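Side-chain contacts in SH3 domain-containing protein (Dictyostelium discoideum, PDB 4NQI), which drives membrane remodelling in osmoregulation, phagocytosis and cytokinesis, probably through the I-BAR domain described here, and probably binds phosphatidylinositol lipids: residues K22-L27 / K116-F121; L34-I39 / Q109-D114; L100-T105 / F195-E200. All blocks are in the same frame, centred on the assembly; numbering follows the deposited sequence.

Contact 1: K22-L27 / K116-F121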
loop_
_atom_site.group_PDB
_atom_site.type_symbol
_atom_site.label_atom_id
_atom_site.label_comp_id
_atom_site.label_asym_id
_atom_site.label_seq_id
_atom_site.Cartn_x
_atom_site.Cartn_y
_atom_site.Cartn_z
ATOM N N LYS B 22 13.497 -37.152 -9.950
ATOM C CA LYS B 22 13.031 -36.306 -8.854
ATOM C C LYS B 22 12.591 -34.928 -9.348
ATOM O O LYS B 22 11.595 -34.381 -8.867
ATOM C CB LYS B 22 14.111 -36.152 -7.779
ATOM C CG LYS B 22 13.620 -35.423 -6.535
ATOM N N THR B 23 13.338 -34.372 -10.301
ATOM C CA THR B 23 13.005 -33.073 -10.884
ATOM C C THR B 23 11.727 -33.174 -11.721
ATOM O O THR B 23 10.903 -32.254 -11.732
ATOM C CB THR B 23 14.153 -32.533 -11.761
ATOM O OG1 THR B 23 15.392 -32.626 -11.046
ATOM C CG2 THR B 23 13.900 -31.082 -12.147
ATOM N N ILE B 24 11.576 -34.295 -12.425
ATOM C CA ILE B 24 10.375 -34.564 -13.211
ATOM C C ILE B 24 9.146 -34.675 -12.304
ATOM O O ILE B 24 8.100 -34.090 -12.595
ATOM C CB ILE B 24 10.532 -35.845 -14.068
ATOM C CG1 ILE B 24 11.483 -35.589 -15.242
ATOM C CG2 ILE B 24 9.186 -36.315 -14.596
ATOM C CD1 ILE B 24 11.887 -36.849 -15.994
ATOM N N ASN B 25 9.279 -35.417 -11.206
ATOM C CA ASN B 25 8.192 -35.544 -10.237
ATOM C C ASN B 25 7.787 -34.191 -9.656
ATOM O O ASN B 25 6.599 -33.906 -9.501
ATOM C CB ASN B 25 8.566 -36.519 -9.114
ATOM C CG ASN B 25 7.392 -36.840 -8.201
ATOM O OD1 ASN B 25 6.467 -37.556 -8.590
ATOM N ND2 ASN B 25 7.425 -36.313 -6.979
ATOM N N ASN B 26 8.777 -33.356 -9.351
ATOM C CA ASN B 26 8.524 -32.033 -8.787
ATOM C C ASN B 26 7.692 -31.139 -9.710
ATOM O O ASN B 26 6.763 -30.466 -9.262
ATOM C CB ASN B 26 9.846 -31.339 -8.441
ATOM C CG ASN B 26 9.662 -30.174 -7.485
ATOM O OD1 ASN B 26 8.883 -30.256 -6.535
ATOM N ND2 ASN B 26 10.376 -29.080 -7.734
ATOM N N LEU B 27 8.024 -31.145 -10.999
ATOM C CA LEU B 27 7.368 -30.275 -11.976
ATOM C C LEU B 27 5.988 -30.777 -12.393
ATOM O O LEU B 27 5.119 -29.989 -12.772
ATOM C CB LEU B 27 8.255 -30.104 -13.212
ATOM C CG LEU B 27 9.505 -29.245 -13.013
ATOM C CD1 LEU B 27 10.544 -29.528 -14.085
ATOM C CD2 LEU B 27 9.120 -27.778 -13.031
ATOM N N LYS B 116 1.958 -29.296 -19.320
ATOM C CA LYS B 116 1.901 -30.062 -20.560
ATOM C C LYS B 116 3.302 -30.335 -21.109
ATOM O O LYS B 116 3.558 -31.393 -21.687
ATOM C CB LYS B 116 1.061 -29.325 -21.602
ATOM N N ALA B 117 4.204 -29.377 -20.918
ATOM C CA ALA B 117 5.579 -29.510 -21.384
ATOM C C ALA B 117 6.340 -30.629 -20.667
ATOM O O ALA B 117 7.126 -31.348 -21.291
ATOM C CB ALA B 117 6.315 -28.189 -21.238
ATOM N N ILE B 118 6.112 -30.767 -19.362
ATOM C CA ILE B 118 6.763 -31.817 -18.571
ATOM C C ILE B 118 6.196 -33.202 -18.899
ATOM O O ILE B 118 6.901 -34.212 -18.802
ATOM C CB ILE B 118 6.678 -31.530 -17.047
ATOM C CG1 ILE B 118 7.497 -32.547 -16.247
ATOM C CG2 ILE B 118 5.235 -31.534 -16.567
ATOM C CD1 ILE B 118 8.963 -32.567 -16.607
ATOM N N ALA B 119 4.927 -33.246 -19.293
ATOM C CA ALA B 119 4.321 -34.489 -19.753
ATOM C C ALA B 119 5.081 -35.004 -20.972
ATOM O O ALA B 119 5.454 -36.178 -21.038
ATOM C CB ALA B 119 2.860 -34.267 -20.091
ATOM N N THR B 120 5.315 -34.108 -21.927
ATOM C CA THR B 120 6.012 -34.444 -23.164
ATOM C C THR B 120 7.443 -34.910 -22.910
ATOM O O THR B 120 7.877 -35.921 -23.466
ATOM C CB THR B 120 6.041 -33.244 -24.132
ATOM O OG1 THR B 120 4.706 -32.770 -24.355
ATOM C CG2 THR B 120 6.665 -33.642 -25.461
ATOM N N PHE B 121 8.170 -34.171 -22.076
ATOM C CA PHE B 121 9.553 -34.510 -21.747
ATOM C C PHE B 121 9.645 -35.889 -21.104
ATOM O O PHE B 121 10.579 -36.645 -21.374
ATOM C CB PHE B 121 10.166 -33.456 -20.818
ATOM C CG PHE B 121 11.569 -33.779 -20.374
ATOM C CD1 PHE B 121 12.658 -33.395 -21.141
ATOM C CD2 PHE B 121 11.799 -34.463 -19.187
ATOM C CE1 PHE B 121 13.949 -33.695 -20.736
ATOM C CE2 PHE B 121 13.085 -34.765 -18.780
ATOM C CZ PHE B 121 14.160 -34.379 -19.554
#
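I118 is the central side chain of helix segment 116-121, pointing at L27 and I24 of segment 22-27. Its CG1 lies anti to the backbone N (chi1 -174°) and comes to 4.0 Å from L27 CB. The same carbon sits 4.0 Å from I24 O, so it packs against helix backbone as well as side chain. Beyond it, I118 CD1 reaches back to I24 CG1 at 4.2 Å, while the other branch, CG2, faces L27 O. I118 also touches K28 and M183, so it is walled in by helix 152-224 as well. T120 N and T120 OG1 both bond K116 O, from opposite faces of its carbonyl plane. F121 closes the segment. I24 CD1 meets its ring at the edge, in the plane, 3.7 Å from F121 CE2, and the two side chains cross at about a right angle. I24 CG1 stands beside the backbone N and the chain runs on extended (chi2 170°), which brings CD1 to the ring edge. F121 also rests on D179 and V180 of helix 152-224, and N26 ND2 hydrogen-bonds E184 OE2 of its own chain and N70 OD1 of the second subunit. No hydrogen bond joins the two segments, which bury 203 Å² of mainly apolar surface. Their axes approach to 10.1 Å at 149°, the antiparallel packing of neighbouring helices in the long bundle of an I-BAR domain.

Contact 2: L34-I39 / Q109-D114; sequences LFTEVI and QAIEDD
Within the antiparallel helix pair of the I-BAR bundle, I111 of segment 109-114 inserts its side chain between F35, T36 and I39 of segment 34-39. The axes of the two segments are close to antiparallel, at 168°, and approach to 10.5 Å; the closest pair of CA atoms is F35 and I111, 7.5 Å apart. Nearly all the contact is made through one methyl. I111 CG1 stands anti to the carbonyl carbon (chi1 -73°) and the chain then runs on extended, which carries CD1 straight across to the facing helix. There it lies 3.7 Å from F35 CB and equally near the carbonyl carbon of F35, so it meets the root of the phenylalanine and the backbone, not the ring. The ring of F35 leads away from segment 109-114. It makes a cation-pi contact with K187 and an edge-to-face pair with F191, both on helix 152-224, and F35 also packs on L66 of the second subunit.

T36 lies to one side of the methyl: its OG1 is 3.7 Å from I111 CD1 and 3.9 Å from the branch I111 CG2. This hydroxyl finds its polar partner a turn earlier on its own helix, in a hydrogen bond to P32 O, and so meets the isoleucine by van der Waals contact alone. On the next turn I39 slides past I111 in the opposite direction, with I39 CG1 3.9 Å from I111 CD1. At the end of segment 109-114, D114 OD2 forms a salt bridge with K187, the same lysine that approaches the F35 ring, tying the pair to helix 152-224. A single aliphatic side chain buried between two turns of an antiparallel neighbour is in keeping with the antiparallel helix packing of the elongated I-BAR bundle.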
loop_
_atom_site.group_PDB
_atom_site.type_symbol
_atom_site.label_atom_id
_atom_site.label_comp_id
_atom_site.label_asym_id
_atom_site.label_seq_id
_atom_site.Cartn_x
_atom_site.Cartn_y
_atom_site.Cartn_z
ATOM N N LEU B 34 1.151 -26.008 -5.840
ATOM C CA LEU B 34 1.778 -24.996 -4.989
ATOM C C LEU B 34 1.791 -23.605 -5.624
ATOM O O LEU B 34 1.456 -22.614 -4.969
ATOM C CB LEU B 34 3.199 -25.418 -4.594
ATOM C CG LEU B 34 3.313 -26.525 -3.542
ATOM C CD1 LEU B 34 4.768 -26.803 -3.176
ATOM C CD2 LEU B 34 2.515 -26.168 -2.298
ATOM N N PHE B 35 2.177 -23.529 -6.894
ATOM C CA PHE B 35 2.186 -22.257 -7.612
ATOM C C PHE B 35 0.771 -21.726 -7.839
ATOM O O PHE B 35 0.563 -20.512 -7.931
ATOM C CB PHE B 35 2.942 -22.384 -8.939
ATOM C CG PHE B 35 4.432 -22.244 -8.804
ATOM C CD1 PHE B 35 5.014 -20.988 -8.727
ATOM C CD2 PHE B 35 5.253 -23.365 -8.753
ATOM C CE1 PHE B 35 6.388 -20.847 -8.600
ATOM C CE2 PHE B 35 6.626 -23.231 -8.627
ATOM C CZ PHE B 35 7.193 -21.970 -8.549
ATOM N N THR B 36 -0.199 -22.636 -7.918
ATOM C CA THR B 36 -1.594 -22.250 -8.118
ATOM C C THR B 36 -2.182 -21.638 -6.842
ATOM O O THR B 36 -3.083 -20.797 -6.901
ATOM C CB THR B 36 -2.450 -23.442 -8.599
ATOM O OG1 THR B 36 -1.785 -24.099 -9.685
ATOM C CG2 THR B 36 -3.815 -22.973 -9.072
ATOM N N GLU B 37 -1.661 -22.054 -5.689
ATOM C CA GLU B 37 -2.050 -21.449 -4.418
ATOM C C GLU B 37 -1.578 -19.999 -4.346
ATOM O O GLU B 37 -2.296 -19.131 -3.847
ATOM C CB GLU B 37 -1.478 -22.242 -3.242
ATOM C CG GLU B 37 -2.123 -23.601 -3.035
ATOM C CD GLU B 37 -3.606 -23.506 -2.730
ATOM O OE1 GLU B 37 -3.973 -22.837 -1.742
ATOM O OE2 GLU B 37 -4.405 -24.103 -3.482
ATOM N N VAL B 38 -0.368 -19.746 -4.845
ATOM C CA VAL B 38 0.183 -18.393 -4.916
ATOM C C VAL B 38 -0.702 -17.487 -5.778
ATOM O O VAL B 38 -0.926 -16.321 -5.444
ATOM C CB VAL B 38 1.626 -18.403 -5.472
ATOM C CG1 VAL B 38 2.149 -16.987 -5.656
ATOM C CG2 VAL B 38 2.550 -19.198 -4.554
ATOM N N ILE B 39 -1.210 -18.038 -6.881
ATOM C CA ILE B 39 -2.110 -17.312 -7.775
ATOM C C ILE B 39 -3.413 -16.939 -7.062
ATOM O O ILE B 39 -3.820 -15.774 -7.076
ATOM C CB ILE B 39 -2.444 -18.140 -9.040
ATOM C CG1 ILE B 39 -1.170 -18.502 -9.814
ATOM C CG2 ILE B 39 -3.417 -17.386 -9.934
ATOM C CD1 ILE B 39 -0.573 -17.353 -10.610
ATOM N N GLN B 109 -1.668 -19.185 -16.935
ATOM C CA GLN B 109 -1.493 -19.811 -18.242
ATOM C C GLN B 109 -0.188 -20.601 -18.298
ATOM O O GLN B 109 -0.133 -21.699 -18.858
ATOM C CB GLN B 109 -1.494 -18.740 -19.333
ATOM C CG GLN B 109 -1.287 -19.281 -20.733
ATOM C CD GLN B 109 -2.449 -20.127 -21.200
ATOM O OE1 GLN B 109 -2.264 -21.157 -21.852
ATOM N NE2 GLN B 109 -3.661 -19.696 -20.873
ATOM N N ALA B 110 0.859 -20.031 -17.710
ATOM C CA ALA B 110 2.182 -20.648 -17.712
ATOM C C ALA B 110 2.217 -21.955 -16.915
ATOM O O ALA B 110 2.906 -22.901 -17.301
ATOM C CB ALA B 110 3.216 -19.665 -17.185
ATOM N N ILE B 111 1.481 -21.995 -15.803
ATOM C CA ILE B 111 1.375 -23.194 -14.970
ATOM C C ILE B 111 0.834 -24.375 -15.781
ATOM O O ILE B 111 1.328 -25.499 -15.668
ATOM C CB ILE B 111 0.477 -22.948 -13.723
ATOM C CG1 ILE B 111 1.202 -22.075 -12.695
ATOM C CG2 ILE B 111 0.079 -24.257 -13.066
ATOM C CD1 ILE B 111 0.353 -21.711 -11.480
ATOM N N GLU B 112 -0.171 -24.108 -16.611
ATOM C CA GLU B 112 -0.779 -25.144 -17.438
ATOM C C GLU B 112 0.090 -25.520 -18.642
ATOM O O GLU B 112 0.209 -26.698 -18.979
ATOM C CB GLU B 112 -2.184 -24.721 -17.875
ATOM N N ASP B 113 0.694 -24.516 -19.278
ATOM C CA ASP B 113 1.632 -24.742 -20.376
ATOM C C ASP B 113 2.815 -25.613 -19.938
ATOM O O ASP B 113 3.210 -26.541 -20.650
ATOM C CB ASP B 113 2.137 -23.403 -20.928
ATOM C CG ASP B 113 1.074 -22.653 -21.716
ATOM O OD1 ASP B 113 -0.101 -23.077 -21.694
ATOM O OD2 ASP B 113 1.414 -21.633 -22.354
ATOM N N ASP B 114 3.376 -25.305 -18.769
ATOM C CA ASP B 114 4.486 -26.073 -18.207
ATOM C C ASP B 114 4.079 -27.499 -17.867
ATOM O O ASP B 114 4.849 -28.437 -18.059
ATOM C CB ASP B 114 5.017 -25.403 -16.940
ATOM C CG ASP B 114 5.770 -24.126 -17.223
ATOM O OD1 ASP B 114 6.079 -23.860 -18.403
ATOM O OD2 ASP B 114 6.063 -23.397 -16.255
#

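Contact 3: L100-T105 / F195-E200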
loop_
_atom_site.group_PDB
_atom_site.type_symbol
_atom_site.label_atom_id
_atom_site.label_comp_id
_atom_site.label_asym_id
_atom_site.label_seq_id
_atom_site.Cartn_x
_atom_site.Cartn_y
_atom_site.Cartn_z
ATOM N N LEU B 100 -2.696 -8.236 -11.491
ATOM C CA LEU B 100 -3.668 -9.089 -12.171
ATOM C C LEU B 100 -3.270 -9.368 -13.620
ATOM O O LEU B 100 -3.317 -10.513 -14.072
ATOM C CB LEU B 100 -5.062 -8.452 -12.135
ATOM C CG LEU B 100 -6.173 -9.238 -12.838
ATOM C CD1 LEU B 100 -6.458 -10.534 -12.101
ATOM C CD2 LEU B 100 -7.449 -8.414 -12.989
ATOM N N ASN B 101 -2.886 -8.317 -14.342
ATOM C CA ASN B 101 -2.597 -8.422 -15.771
ATOM C C ASN B 101 -1.196 -8.944 -16.093
ATOM O O ASN B 101 -1.001 -9.621 -17.101
ATOM C CB ASN B 101 -2.803 -7.067 -16.456
ATOM C CG ASN B 101 -4.239 -6.580 -16.377
ATOM O OD1 ASN B 101 -5.181 -7.374 -16.415
ATOM N ND2 ASN B 101 -4.413 -5.266 -16.269
ATOM N N GLU B 102 -0.226 -8.619 -15.240
ATOM C CA GLU B 102 1.176 -8.936 -15.507
ATOM C C GLU B 102 1.681 -10.175 -14.766
ATOM O O GLU B 102 2.700 -10.753 -15.151
ATOM C CB GLU B 102 2.075 -7.738 -15.182
ATOM C CG GLU B 102 1.660 -6.428 -15.845
ATOM C CD GLU B 102 2.109 -6.334 -17.289
ATOM O OE1 GLU B 102 2.752 -7.287 -17.779
ATOM O OE2 GLU B 102 1.823 -5.303 -17.934
ATOM N N PHE B 103 0.983 -10.581 -13.706
ATOM C CA PHE B 103 1.360 -11.793 -12.972
ATOM C C PHE B 103 0.291 -12.887 -12.967
ATOM O O PHE B 103 0.505 -13.972 -13.510
ATOM C CB PHE B 103 1.759 -11.475 -11.527
ATOM C CG PHE B 103 1.984 -12.702 -10.686
ATOM C CD1 PHE B 103 3.025 -13.572 -10.974
ATOM C CD2 PHE B 103 1.151 -12.993 -9.616
ATOM C CE1 PHE B 103 3.234 -14.708 -10.208
ATOM C CE2 PHE B 103 1.357 -14.124 -8.845
ATOM C CZ PHE B 103 2.400 -14.983 -9.144
ATOM N N ILE B 104 -0.846 -12.597 -12.337
ATOM C CA ILE B 104 -1.900 -13.588 -12.101
ATOM C C ILE B 104 -2.353 -14.335 -13.359
ATOM O O ILE B 104 -2.241 -15.561 -13.430
ATOM C CB ILE B 104 -3.117 -12.953 -11.391
ATOM C CG1 ILE B 104 -2.753 -12.595 -9.948
ATOM C CG2 ILE B 104 -4.314 -13.893 -11.418
ATOM C CD1 ILE B 104 -3.734 -11.652 -9.286
ATOM N N THR B 105 -2.857 -13.599 -14.346
ATOM C CA THR B 105 -3.311 -14.208 -15.598
ATOM C C THR B 105 -2.182 -14.859 -16.427
ATOM O O THR B 105 -2.342 -15.986 -16.900
ATOM C CB THR B 105 -4.138 -13.218 -16.463
ATOM O OG1 THR B 105 -5.125 -12.570 -15.648
ATOM C CG2 THR B 105 -4.828 -13.947 -17.603
ATOM N N PHE B 195 6.351 -11.559 -11.412
ATOM C CA PHE B 195 6.066 -10.944 -10.117
ATOM C C PHE B 195 6.754 -9.582 -9.992
ATOM O O PHE B 195 6.239 -8.678 -9.330
ATOM C CB PHE B 195 6.486 -11.866 -8.965
ATOM C CG PHE B 195 5.734 -11.621 -7.684
ATOM C CD1 PHE B 195 4.483 -12.187 -7.481
ATOM C CD2 PHE B 195 6.272 -10.821 -6.687
ATOM C CE1 PHE B 195 3.783 -11.960 -6.304
ATOM C CE2 PHE B 195 5.576 -10.592 -5.507
ATOM C CZ PHE B 195 4.332 -11.162 -5.319
ATOM N N ASN B 196 7.910 -9.440 -10.642
ATOM C CA ASN B 196 8.666 -8.186 -10.631
ATOM C C ASN B 196 7.876 -6.970 -11.129
ATOM O O ASN B 196 8.141 -5.841 -10.714
ATOM C CB ASN B 196 9.949 -8.327 -11.456
ATOM C CG ASN B 196 11.026 -9.117 -10.740
ATOM O OD1 ASN B 196 10.933 -9.383 -9.541
ATOM N ND2 ASN B 196 12.069 -9.484 -11.477
ATOM N N GLN B 197 6.925 -7.199 -12.029
ATOM C CA GLN B 197 6.105 -6.114 -12.563
ATOM C C GLN B 197 5.290 -5.451 -11.458
ATOM O O GLN B 197 5.116 -4.231 -11.448
ATOM C CB GLN B 197 5.175 -6.633 -13.661
ATOM C CG GLN B 197 5.890 -7.406 -14.764
ATOM C CD GLN B 197 6.967 -6.583 -15.441
ATOM O OE1 GLN B 197 6.754 -5.419 -15.781
ATOM N NE2 GLN B 197 8.135 -7.184 -15.633
ATOM N N PHE B 198 4.800 -6.263 -10.526
ATOM C CA PHE B 198 4.046 -5.768 -9.379
ATOM C C PHE B 198 4.961 -5.038 -8.400
ATOM O O PHE B 198 4.608 -3.974 -7.883
ATOM C CB PHE B 198 3.323 -6.925 -8.682
ATOM C CG PHE B 198 2.851 -6.605 -7.293
ATOM C CD1 PHE B 198 1.865 -5.654 -7.079
ATOM C CD2 PHE B 198 3.386 -7.270 -6.198
ATOM C CE1 PHE B 198 1.426 -5.364 -5.795
ATOM C CE2 PHE B 198 2.953 -6.985 -4.916
ATOM C CZ PHE B 198 1.972 -6.032 -4.714
ATOM N N LEU B 199 6.139 -5.611 -8.158
ATOM C CA LEU B 199 7.117 -5.027 -7.241
ATOM C C LEU B 199 7.568 -3.636 -7.688
ATOM O O LEU B 199 7.600 -2.698 -6.883
ATOM C CB LEU B 199 8.327 -5.951 -7.091
ATOM C CG LEU B 199 8.019 -7.312 -6.464
ATOM C CD1 LEU B 199 9.254 -8.203 -6.420
ATOM C CD2 LEU B 199 7.448 -7.128 -5.067
ATOM N N GLU B 200 7.913 -3.508 -8.968
ATOM C CA GLU B 200 8.319 -2.224 -9.537
ATOM C C GLU B 200 7.240 -1.155 -9.360
ATOM O O GLU B 200 7.541 -0.004 -9.047
ATOM C CB GLU B 200 8.655 -2.385 -11.023
ATOM C CG GLU B 200 9.947 -3.152 -11.293
ATOM C CD GLU B 200 10.103 -3.533 -12.757
ATOM O OE1 GLU B 200 9.147 -3.326 -13.536
ATOM O OE2 GLU B 200 11.182 -4.043 -13.128
#
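F103 and F195 form a T-shaped pair where helices 72-140 and 152-224 pack together in the I-BAR bundle, and they supply over half of the 219 Å² buried here. F103 CG lies anti to the backbone N (chi1 173°), which sends the ring towards F195. The edge of F195 is turned to the face of F103: F195 CD1 stands 3.7 Å above the plane of the F103 ring, over its centre. The centroids are 5.1 Å apart and the planes meet at 85°. F103 also meets F191 and touches A42 of helix 15-64, while F195 packs on L81 of the second subunit. With an alanine at F103, the edge of F195 is likely to lose the face it rests on, and a gap would probably open towards A42. Nearer the surface, E102 and Q197 meet by their aliphatic roots, E102 CB lying 3.6 Å from Q197 CB. Their carboxylate and amide planes are turned 48° apart, with no hydrogen bond between them. The first helix widens here into a pi-type turn, in which L100 O accepts hydrogen bonds from T105 N and, from above the carbonyl plane at 3.2 Å, from T105 OG1.

In the fold
Three long helices, 15-64, 72-140 and 152-224, are joined at successive points along the elongated I-BAR bundle. Contacts 1 and 2 both join helix 15-64 to helix 72-140, with centres about 14 Å apart; contact 2 comes within the chain span enclosed by contact 1. Contact 3 joins helix 72-140 to helix 152-224, its centre about 14 Å from that of contact 2 and about 25 Å from that of contact 1, and its segments alternate along the chain with theirs. I39 touches F103 and I104, and V38 touches F103, giving a continuous three-helix core. Contacts 2 and 3 also pack on the second subunit, as N26 does beside contact 1, so the dimer interface runs alongside this core.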